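Local coordinates for capsid protein (Penaeus vannamei nodavirus, PDB 5YKZ) that forms the viral capsid, its protruding domain probably pairing with a second copy to build the dimeric spikes on the particle surface, at residues 32-36 with 37-41. Sequence-based numbering, arbitrary orientation.
Sequences GLSPS and TSYLL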
loop_
_atom_site.group_PDB
_atom_site.type_symbol
_atom_site.label_atom_id
_atom_site.label_comp_id
_atom_site.label_asym_id
_atom_site.label_seq_id
_atom_site.Cartn_x
_atom_site.Cartn_y
_atom_site.Cartn_z
ATOM N N GLY B 32 10.749 15.590 10.045
ATOM C CA GLY B 32 10.173 16.633 9.273
ATOM C C GLY B 32 8.685 16.695 9.222
ATOM O O GLY B 32 8.190 17.366 8.333
ATOM N N LEU B 33 7.996 16.088 10.173
ATOM C CA LEU B 33 6.552 16.157 10.187
ATOM C C LEU B 33 6.038 17.180 11.245
ATOM O O LEU B 33 6.850 17.867 11.873
ATOM C CB LEU B 33 6.058 14.725 10.484
ATOM C CG LEU B 33 6.389 13.748 9.350
ATOM C CD1 LEU B 33 6.236 12.283 9.822
ATOM C CD2 LEU B 33 5.504 14.002 8.162
ATOM N N SER B 34 4.748 17.291 11.399
ATOM C CA SER B 34 4.226 18.187 12.393
ATOM C C SER B 34 4.365 17.639 13.783
ATOM O O SER B 34 4.194 16.427 13.985
ATOM C CB SER B 34 2.765 18.476 12.144
ATOM O OG SER B 34 2.502 18.984 10.898
ATOM N N PRO B 35 4.694 18.472 14.785
ATOM C CA PRO B 35 4.832 17.989 16.120
ATOM C C PRO B 35 3.554 17.364 16.645
ATOM O O PRO B 35 2.440 17.840 16.358
ATOM C CB PRO B 35 5.236 19.240 16.912
ATOM C CG PRO B 35 5.915 20.051 15.906
ATOM C CD PRO B 35 5.005 19.928 14.727
ATOM N N SER B 36 3.686 16.313 17.435
ATOM C CA SER B 36 2.577 15.731 18.192
ATOM C C SER B 36 1.381 15.533 17.357
ATOM O O SER B 36 0.253 15.842 17.725
ATOM C CB SER B 36 2.297 16.561 19.488
ATOM O OG SER B 36 3.473 16.753 20.251
ATOM N N THR B 37 1.563 14.880 16.195
ATOM C CA THR B 37 0.518 14.644 15.223
ATOM C C THR B 37 0.575 13.148 14.793
ATOM O O THR B 37 1.659 12.595 14.635
ATOM C CB THR B 37 0.758 15.488 13.962
ATOM O OG1 THR B 37 0.708 16.915 14.370
ATOM C CG2 THR B 37 -0.324 15.320 12.898
ATOM N N SER B 38 -0.589 12.623 14.568
ATOM C CA SER B 38 -0.732 11.205 14.145
ATOM C C SER B 38 -0.842 11.123 12.655
ATOM O O SER B 38 -1.494 11.898 11.944
ATOM C CB SER B 38 -1.921 10.610 14.844
ATOM O OG SER B 38 -1.528 10.440 16.270
ATOM N N TYR B 39 -0.172 10.066 12.159
ATOM C CA TYR B 39 -0.090 9.724 10.720
ATOM C C TYR B 39 -0.410 8.299 10.496
ATOM O O TYR B 39 -0.173 7.460 11.428
ATOM C CB TYR B 39 1.310 10.056 10.183
ATOM C CG TYR B 39 1.644 11.489 10.272
ATOM C CD1 TYR B 39 1.287 12.349 9.240
ATOM C CD2 TYR B 39 2.306 12.050 11.358
ATOM C CE1 TYR B 39 1.543 13.713 9.323
ATOM C CE2 TYR B 39 2.579 13.417 11.417
ATOM C CZ TYR B 39 2.180 14.198 10.391
ATOM O OH TYR B 39 2.506 15.567 10.467
ATOM N N LEU B 40 -0.820 7.935 9.338
ATOM C CA LEU B 40 -0.951 6.509 8.897
ATOM C C LEU B 40 0.121 6.236 7.877
ATOM O O LEU B 40 0.329 7.077 6.961
ATOM C CB LEU B 40 -2.296 6.384 8.286
ATOM C CG LEU B 40 -2.803 5.027 8.066
ATOM C CD1 LEU B 40 -3.141 4.255 9.385
ATOM C CD2 LEU B 40 -4.001 5.027 7.126
ATOM N N LEU B 41 0.762 5.100 7.949
ATOM C CA LEU B 41 1.774 4.690 6.989
ATOM C C LEU B 41 1.306 3.487 6.245
ATOM O O LEU B 41 0.843 2.511 6.861
ATOM C CB LEU B 41 3.107 4.334 7.671
ATOM C CG LEU B 41 3.539 5.193 8.820
ATOM C CD1 LEU B 41 4.847 4.757 9.388
ATOM C CD2 LEU B 41 3.629 6.688 8.425
HETATM O O HOH W 1 0.718 17.057 8.909
#
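The ring of Tyr39 reaches back toward the loop that leads into its own strand, and its hydroxyl takes the backbone N-H of Ser34. This bond is 3.0 Å from Ser34 N to Tyr39 OH, with an angle of 155° at the hydrogen, and the amide arrives at the edge of the ring, near its plane. With chi1 at -62°, CG stands beside the tyrosine's backbone N, which sends the ring toward the loop. Tyr39 OH is also hydrogen-bonded to an ordered water, 2.8 Å from Tyr39 OH to the water oxygen. That water bonds in turn to Ser34 OG at a longer 3.3 Å; amide and water thus both engage the phenol. Tyrosine suits the place because its apolar ring can lie inside while its hydroxyl meets the polar backbone. Leu33 supplies the apolar surface, its branched end lying over the ring: CD2 sits over one face, 4.0 Å above the plane and offset toward the rim, while CB packs 3.8 Å from Tyr39 CE2. Ile114 of strand 111-118 touches both side chains, joining them to the body of the sheet.

At the tip of the turn, Thr37 OG1 donates to Pro35 O over 2.8 Å. The hydroxyl comes from well above the carbonyl plane, 53° out of it, rather than along a lone pair. Proline has no N-H to give, but its carbonyl remains an acceptor, and the threonine two residues later satisfies it. Ser34 CB packs 3.4 Å from Thr37 OG1. Thr89 OG1 in the neighbouring loop hydrogen-bonds both Ser34 O and Thr37 N.

Two side-chain hydroxyls thus add to the backbone bonds of this irregular connection: one accepts a backbone N-H, the other serves a carbonyl, and both hold the loop against the start of strand 38-48.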